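GAF domain/HD domain protein (Geobacter sulfurreducens, PDB 3EEA) is of unknown function, possibly a phosphatase, and is represented here by the GAF-domain portion of a longer GAF/HD protein. Local coordinates at residues 110-115 with 145-150; 23-28 with 122-127. All blocks are in the same frame, centred on the assembly; numbering follows the deposited sequence.

Contact 1: 110-115 with 145-150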
ATOM      1  N   LEU A 110       4.059  -2.373 -18.441  1.00 17.98           N
ATOM      2  CA  LEU A 110       3.248  -3.264 -17.692  1.00 16.80           C
ATOM      3  C   LEU A 110       1.843  -2.654 -17.579  1.00 16.88           C
ATOM      4  O   LEU A 110       1.706  -1.508 -17.151  1.00 18.43           O
ATOM      5  CB  LEU A 110       3.849  -3.490 -16.327  1.00 18.31           C
ATOM      6  CG  LEU A 110       3.049  -4.288 -15.336  1.00 18.69           C
ATOM      7  CD1 LEU A 110       2.985  -5.773 -15.727  1.00 18.48           C
ATOM      8  CD2 LEU A 110       3.651  -4.114 -13.919  1.00 21.67           C
ATOM      9  N   ALA A 111       0.838  -3.425 -17.960  1.00 16.00           N
ATOM     10  CA  ALA A 111      -0.584  -3.012 -17.924  1.00 15.71           C
ATOM     11  C   ALA A 111      -1.315  -3.835 -16.859  1.00 15.69           C
ATOM     12  O   ALA A 111      -1.452  -5.051 -17.002  1.00 18.33           O
ATOM     13  CB  ALA A 111      -1.197  -3.261 -19.288  1.00 16.08           C
ATOM     14  N   VAL A 112      -1.774  -3.185 -15.802  1.00 14.58           N
ATOM     15  CA  VAL A 112      -2.421  -3.848 -14.688  1.00 15.81           C
ATOM     16  C   VAL A 112      -3.865  -3.342 -14.556  1.00 16.61           C
ATOM     17  O   VAL A 112      -4.111  -2.151 -14.260  1.00 17.58           O
ATOM     18  CB  VAL A 112      -1.680  -3.645 -13.375  1.00 16.52           C
ATOM     19  CG1 VAL A 112      -2.405  -4.379 -12.247  1.00 16.49           C
ATOM     20  CG2 VAL A 112      -0.225  -4.148 -13.497  1.00 18.16           C
ATOM     21  N   PRO A 113      -4.838  -4.251 -14.750  1.00 17.06           N
ATOM     22  CA  PRO A 113      -6.227  -3.797 -14.656  1.00 16.96           C
ATOM     23  C   PRO A 113      -6.573  -3.555 -13.215  1.00 16.38           C
ATOM     24  O   PRO A 113      -6.052  -4.263 -12.344  1.00 15.99           O
ATOM     25  CB  PRO A 113      -7.057  -4.969 -15.181  1.00 16.09           C
ATOM     26  CG  PRO A 113      -6.196  -6.142 -15.104  1.00 19.65           C
ATOM     27  CD  PRO A 113      -4.729  -5.654 -15.197  1.00 16.92           C
ATOM     28  N   MET A 114      -7.402  -2.545 -12.969  1.00 16.58           N
ATOM     29  CA  MET A 114      -7.994  -2.325 -11.618  1.00 17.01           C
ATOM     30  C   MET A 114      -9.254  -3.186 -11.577  1.00 17.38           C
ATOM     31  O   MET A 114     -10.240  -2.910 -12.261  1.00 17.10           O
ATOM     32  CB  MET A 114      -8.316  -0.846 -11.399  1.00 16.65           C
ATOM     33  CG  MET A 114      -7.134   0.107 -11.518  1.00 19.04           C
ATOM     34  SD  MET A 114      -7.601   1.907 -11.325  1.00 16.78           S
ATOM     35  CE  MET A 114      -8.680   1.732  -9.943  1.00 23.35           C
ATOM     36  N   VAL A 115      -9.199  -4.274 -10.819  1.00 17.28           N
ATOM     37  CA  VAL A 115     -10.266  -5.242 -10.779  1.00 18.62           C
ATOM     38  C   VAL A 115     -10.842  -5.315  -9.353  1.00 19.90           C
ATOM     39  O   VAL A 115     -10.093  -5.386  -8.332  1.00 18.46           O
ATOM     40  CB  VAL A 115      -9.719  -6.633 -11.130  1.00 19.05           C
ATOM     41  CG1 VAL A 115     -10.809  -7.684 -11.009  1.00 19.49           C
ATOM     42  CG2 VAL A 115      -9.100  -6.640 -12.512  1.00 20.25           C
ATOM     43  N   ASP A 145      -0.951  -6.279  -6.010  1.00 13.55           N
ATOM     44  CA  ASP A 145      -1.538  -6.162  -4.666  1.00 15.20           C
ATOM     45  C   ASP A 145      -2.008  -4.744  -4.375  1.00 14.80           C
ATOM     46  O   ASP A 145      -3.181  -4.515  -3.977  1.00 14.61           O
ATOM     47  CB  ASP A 145      -0.523  -6.601  -3.630  1.00 15.55           C
ATOM     48  CG  ASP A 145      -0.385  -8.118  -3.533  1.00 24.04           C
ATOM     49  OD1 ASP A 145      -1.344  -8.831  -3.832  1.00 31.94           O
ATOM     50  OD2 ASP A 145       0.682  -8.568  -3.025  1.00 31.00           O
ATOM     51  N   LEU A 146      -1.094  -3.781  -4.588  1.00 14.13           N
ATOM     52  CA  LEU A 146      -1.361  -2.367  -4.220  1.00 14.50           C
ATOM     53  C   LEU A 146      -2.492  -1.783  -5.098  1.00 13.32           C
ATOM     54  O   LEU A 146      -3.413  -1.149  -4.614  1.00 13.33           O
ATOM     55  CB  LEU A 146      -0.100  -1.538  -4.331  1.00 15.54           C
ATOM     56  CG  LEU A 146       0.914  -1.807  -3.217  1.00 19.17           C
ATOM     57  CD1 LEU A 146       2.080  -0.824  -3.288  1.00 21.35           C
ATOM     58  CD2 LEU A 146       0.304  -1.766  -1.849  1.00 26.20           C
ATOM     59  N   VAL A 147      -2.487  -2.120  -6.378  1.00 12.37           N
ATOM     60  CA  VAL A 147      -3.519  -1.690  -7.297  1.00 13.16           C
ATOM     61  C   VAL A 147      -4.843  -2.314  -6.902  1.00 13.13           C
ATOM     62  O   VAL A 147      -5.867  -1.675  -6.971  1.00 13.11           O
ATOM     63  CB  VAL A 147      -3.161  -2.008  -8.774  1.00 13.08           C
ATOM     64  CG1 VAL A 147      -4.358  -1.783  -9.770  1.00 14.64           C
ATOM     65  CG2 VAL A 147      -1.930  -1.211  -9.173  1.00 15.53           C
ATOM     66  N   SER A 148      -4.837  -3.571  -6.460  1.00 13.20           N
ATOM     67  CA  SER A 148      -6.065  -4.210  -6.066  1.00 13.13           C
ATOM     68  C   SER A 148      -6.635  -3.591  -4.832  1.00 11.54           C
ATOM     69  O   SER A 148      -7.852  -3.473  -4.711  1.00 13.40           O
ATOM     70  CB  SER A 148      -5.899  -5.701  -5.880  1.00 15.27           C
ATOM     71  OG  SER A 148      -5.557  -6.235  -7.138  1.00 24.17           O
ATOM     72  N   HIS A 149      -5.762  -3.178  -3.889  1.00 12.30           N
ATOM     73  CA  HIS A 149      -6.225  -2.442  -2.749  1.00 12.81           C
ATOM     74  C   HIS A 149      -6.903  -1.114  -3.110  1.00 12.96           C
ATOM     75  O   HIS A 149      -7.980  -0.775  -2.565  1.00 13.24           O
ATOM     76  CB  HIS A 149      -5.083  -2.171  -1.779  1.00 13.08           C
ATOM     77  CG  HIS A 149      -4.412  -3.391  -1.277  1.00 15.09           C
ATOM     78  ND1 HIS A 149      -3.161  -3.351  -0.693  1.00 15.83           N
ATOM     79  CD2 HIS A 149      -4.772  -4.693  -1.324  1.00 15.96           C
ATOM     80  CE1 HIS A 149      -2.786  -4.582  -0.404  1.00 17.94           C
ATOM     81  NE2 HIS A 149      -3.743  -5.413  -0.761  1.00 16.23           N
ATOM     82  N   ALA A 150      -6.244  -0.337  -3.990  1.00 13.22           N
ATOM     83  CA  ALA A 150      -6.749   0.945  -4.432  1.00 13.55           C
ATOM     84  C   ALA A 150      -8.041   0.770  -5.179  1.00 12.93           C
ATOM     85  O   ALA A 150      -8.997   1.574  -4.981  1.00 13.50           O
ATOM     86  CB  ALA A 150      -5.676   1.722  -5.334  1.00 13.04           C
TER
HETATM   87  O   HOH W   1      -6.791  -4.777  -9.333  1.00 18.50           O
HETATM   88  O   HOH W   2      -9.636  -5.290  -5.679  1.00 17.49           O

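Contact 2: 23-28 with 122-127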
ATOM      1  N   ARG A  23       2.240   7.500  -5.931  1.00 15.55           N
ATOM      2  CA  ARG A  23       3.445   7.824  -5.166  1.00 16.78           C
ATOM      3  C   ARG A  23       4.078   6.554  -4.552  1.00 16.11           C
ATOM      4  O   ARG A  23       5.333   6.342  -4.603  1.00 16.16           O
ATOM      5  CB  ARG A  23       3.054   8.822  -4.078  1.00 16.83           C
ATOM      6  CG  ARG A  23       4.057   9.094  -3.065  1.00 22.97           C
ATOM      7  CD  ARG A  23       3.486  10.170  -2.164  1.00 29.98           C
ATOM      8  NE  ARG A  23       3.925   9.966  -0.803  1.00 37.42           N
ATOM      9  CZ  ARG A  23       5.115  10.328  -0.366  1.00 41.29           C
ATOM     10  NH1 ARG A  23       5.960  10.933  -1.200  1.00 44.06           N
ATOM     11  NH2 ARG A  23       5.455  10.103   0.908  1.00 43.45           N
ATOM     12  N   LEU A  24       3.242   5.738  -3.923  1.00 15.06           N
ATOM     13  CA  LEU A  24       3.732   4.524  -3.262  1.00 16.30           C
ATOM     14  C   LEU A  24       4.343   3.542  -4.264  1.00 15.76           C
ATOM     15  O   LEU A  24       5.420   2.990  -3.999  1.00 15.92           O
ATOM     16  CB  LEU A  24       2.624   3.841  -2.482  1.00 16.17           C
ATOM     17  CG  LEU A  24       3.047   2.698  -1.582  1.00 18.51           C
ATOM     18  CD1 LEU A  24       4.123   3.173  -0.604  1.00 16.12           C
ATOM     19  CD2 LEU A  24       1.824   2.112  -0.887  1.00 19.49           C
ATOM     20  N   LEU A  25       3.673   3.328  -5.402  1.00 15.81           N
ATOM     21  CA  LEU A  25       4.223   2.461  -6.451  1.00 17.23           C
ATOM     22  C   LEU A  25       5.595   2.980  -6.884  1.00 17.72           C
ATOM     23  O   LEU A  25       6.530   2.163  -6.983  1.00 16.09           O
ATOM     24  CB  LEU A  25       3.333   2.343  -7.662  1.00 17.26           C
ATOM     25  CG  LEU A  25       2.041   1.591  -7.392  1.00 17.62           C
ATOM     26  CD1 LEU A  25       1.103   1.864  -8.594  1.00 17.50           C
ATOM     27  CD2 LEU A  25       2.317   0.087  -7.134  1.00 19.83           C
ATOM     28  N   ARG A  26       5.707   4.284  -7.129  1.00 16.85           N
ATOM     29  CA  ARG A  26       7.014   4.825  -7.580  1.00 19.78           C
ATOM     30  C   ARG A  26       8.147   4.650  -6.552  1.00 19.77           C
ATOM     31  O   ARG A  26       9.339   4.545  -6.917  1.00 20.71           O
ATOM     32  CB  ARG A  26       6.893   6.264  -8.050  1.00 20.69           C
ATOM     33  CG  ARG A  26       6.286   6.276  -9.443  1.00 27.35           C
ATOM     34  CD  ARG A  26       6.137   7.640 -10.082  1.00 33.32           C
ATOM     35  NE  ARG A  26       7.389   8.350 -10.379  1.00 38.12           N
ATOM     36  CZ  ARG A  26       8.174   8.139 -11.437  1.00 40.51           C
ATOM     37  NH1 ARG A  26       7.899   7.209 -12.329  1.00 43.56           N
ATOM     38  NH2 ARG A  26       9.265   8.864 -11.597  1.00 42.69           N
ATOM     39  N   LYS A  27       7.792   4.702  -5.284  1.00 18.91           N
ATOM     40  CA  LYS A  27       8.736   4.478  -4.193  1.00 19.55           C
ATOM     41  C   LYS A  27       9.110   3.011  -4.011  1.00 19.01           C
ATOM     42  O   LYS A  27      10.221   2.691  -3.518  1.00 18.13           O
ATOM     43  CB  LYS A  27       8.163   5.019  -2.916  1.00 18.91           C
ATOM     44  CG  LYS A  27       8.127   6.534  -2.876  1.00 22.83           C
ATOM     45  CD  LYS A  27       7.726   6.938  -1.500  1.00 28.36           C
ATOM     46  CE  LYS A  27       7.428   8.393  -1.434  1.00 32.09           C
ATOM     47  NZ  LYS A  27       7.124   8.657  -0.013  1.00 36.53           N
ATOM     48  N   LEU A  28       8.215   2.106  -4.390  1.00 17.39           N
ATOM     49  CA  LEU A  28       8.477   0.679  -4.186  1.00 18.23           C
ATOM     50  C   LEU A  28       9.101  -0.020  -5.390  1.00 18.35           C
ATOM     51  O   LEU A  28       9.734  -1.051  -5.234  1.00 20.26           O
ATOM     52  CB  LEU A  28       7.152  -0.044  -3.849  1.00 16.22           C
ATOM     53  CG  LEU A  28       6.636   0.294  -2.455  1.00 18.09           C
ATOM     54  CD1 LEU A  28       5.279  -0.317  -2.222  1.00 16.88           C
ATOM     55  CD2 LEU A  28       7.711  -0.112  -1.386  1.00 20.68           C
ATOM     56  N   GLY A 122     -10.758   0.200 -14.248  1.00 16.04           N
ATOM     57  CA  GLY A 122      -9.671   1.094 -14.606  1.00 15.78           C
ATOM     58  C   GLY A 122      -8.421   0.310 -14.935  1.00 14.85           C
ATOM     59  O   GLY A 122      -8.443  -0.945 -15.048  1.00 13.82           O
ATOM     60  N   ALA A 123      -7.333   1.021 -15.170  1.00 14.18           N
ATOM     61  CA  ALA A 123      -6.078   0.373 -15.533  1.00 14.29           C
ATOM     62  C   ALA A 123      -4.897   1.238 -15.054  1.00 13.78           C
ATOM     63  O   ALA A 123      -5.003   2.439 -15.056  1.00 15.06           O
ATOM     64  CB  ALA A 123      -6.003   0.121 -17.033  1.00 16.49           C
ATOM     65  N   VAL A 124      -3.810   0.606 -14.662  1.00 13.74           N
ATOM     66  CA  VAL A 124      -2.561   1.292 -14.291  1.00 13.53           C
ATOM     67  C   VAL A 124      -1.494   0.805 -15.250  1.00 14.44           C
ATOM     68  O   VAL A 124      -1.235  -0.418 -15.336  1.00 15.33           O
ATOM     69  CB  VAL A 124      -2.152   0.972 -12.838  1.00 13.19           C
ATOM     70  CG1 VAL A 124      -0.817   1.642 -12.452  1.00 13.02           C
ATOM     71  CG2 VAL A 124      -3.260   1.396 -11.874  1.00 16.18           C
ATOM     72  N   PHE A 125      -0.875   1.729 -15.972  1.00 14.46           N
ATOM     73  CA  PHE A 125       0.253   1.395 -16.828  1.00 14.77           C
ATOM     74  C   PHE A 125       1.555   1.949 -16.224  1.00 14.70           C
ATOM     75  O   PHE A 125       1.599   3.095 -15.736  1.00 14.30           O
ATOM     76  CB  PHE A 125       0.039   1.975 -18.176  1.00 15.87           C
ATOM     77  CG  PHE A 125      -1.265   1.546 -18.829  1.00 17.73           C
ATOM     78  CD1 PHE A 125      -1.339   0.349 -19.508  1.00 18.69           C
ATOM     79  CD2 PHE A 125      -2.423   2.314 -18.693  1.00 16.91           C
ATOM     80  CE1 PHE A 125      -2.544  -0.048 -20.110  1.00 17.83           C
ATOM     81  CE2 PHE A 125      -3.633   1.933 -19.291  1.00 16.87           C
ATOM     82  CZ  PHE A 125      -3.693   0.735 -19.974  1.00 17.40           C
ATOM     83  N   MET A 126       2.580   1.130 -16.219  1.00 16.20           N
ATOM     84  CA  MET A 126       3.885   1.472 -15.634  1.00 15.58           C
ATOM     85  C   MET A 126       4.914   1.192 -16.692  1.00 16.84           C
ATOM     86  O   MET A 126       4.783   0.223 -17.417  1.00 16.85           O
ATOM     87  CB  MET A 126       4.144   0.641 -14.399  1.00 17.13           C
ATOM     88  CG  MET A 126       3.125   1.022 -13.256  1.00 20.47           C
ATOM     89  SD  MET A 126       3.372   0.083 -11.766  1.00 21.45           S
ATOM     90  CE  MET A 126       4.922   0.640 -11.202  1.00 21.42           C
ATOM     91  N   ALA A 127       5.901   2.086 -16.808  1.00 17.98           N
ATOM     92  CA  ALA A 127       6.881   2.002 -17.876  1.00 18.98           C
ATOM     93  C   ALA A 127       8.271   2.224 -17.319  1.00 19.41           C
ATOM     94  O   ALA A 127       8.457   3.024 -16.407  1.00 19.19           O
ATOM     95  CB  ALA A 127       6.587   3.077 -18.970  1.00 19.27           C
TER

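Contact 1: 110-115 with 145-150
Strand 110-115 and helix 145-150 run in broadly the same direction, their axes 34° apart and 7.3 Å at closest approach, with Met114 and Ser148 the nearest pair of CA atoms. Val147 points from the helix toward the strand and makes the closest apolar contacts through its CG1 methyl. This CG1 lies 3.8 Å from Met114 CG and 4.1 Å from Val112 CG1, so the same branch bridges two strand residues. It is placed there by chi1 of 170°, which sets CG1 anti to the backbone N. Val112 meets it obliquely with its own CG1, whereas Met114 crosses it at roughly a right angle and touches with CG, the second methylene of its chain. Between the two residues, Pro113 offers only its backbone O to that methyl.

No hydrogen bond links the segments directly; two waters do it instead. One accepts from Val115 N and donates to Pro113 O and to Ser148 OG, the last 2.9 Å away. The other donates to Val115 O and to Ser148 O, each at 2.7 Å. They tie strand to helix beside Ser148, where Leu11 of the second subunit packs on both Val115 and Ser148. Ser148 OG is also hydrogen-bonded to Arg144 O one helical turn back. On the far side of the helix, the ring of His149 meets His149 of the second subunit. A long C-terminal helix laid over the central antiparallel sheet in this way is characteristic of the GAF fold.

Contact 2: 23-28 with 122-127
Leu25, on the N-terminal helix, reaches the central strand of the GAF-domain sheet, meeting Val124 and Met126 in strand 122-127. The backbones stay well apart, with 9.2 Å between Leu25 CA and Met126 CA, and the gap is crossed by side chains alone. Leu25 points toward the strand and uses two different parts of itself: its terminal CD1 approaches Val124 CG1 at 4.3 Å, while CB, next to the backbone, receives the methyl end of Met126. The methionine extends from the strand before turning at its last torsion, chi3 67°, which lays CE against Leu25 CB, while SD passes about 4.3 Å from Leu25 CD1. The contact is apolar van der Waals packing, and no hydrogen bond passes between the segments. Ile34 of the neighbouring strand 33-39 packs on both Leu25 and Val124, and Leu146 of helix 137-158 also touches Leu25, so this small contact is buried within a wider apolar core.

The outer side of the helix is quite different. Arg23 and Lys27, one turn apart, are exposed and are modelled in salt bridges to Asp145 of the second subunit, the detail being doubtful because their own head groups lie too close. On the other surface of the sheet, Phe125 turns away from the helix into the pocket occupied by a polyether molecule, and its ring stands nearly perpendicular to that of Tyr37. Between the two segments the closest approach is Leu25 CB to Met126 CE, 4.2 Å.

Overall arrangement
Both contacts are buried and set a helix on the same surface of the sheet: helix 137-158 over strand 107-116 in contact 1, helix 14-28 over strand 119-129 in contact 2. The strands are antiparallel neighbours, joined by backbone bonds such as Val124 N to Val112 O, and the helices meet through Leu146 and Leu28. Val124 also touches Met114 and Val147, so the two apolar cores are continuous. Contact 1 buries more surface and adds water bridges near the subunit interface; contact 2 is purely apolar between its segments, its charges turned outward. Both helices touch the second subunit, and in contact 2 charged side chains lie on that side.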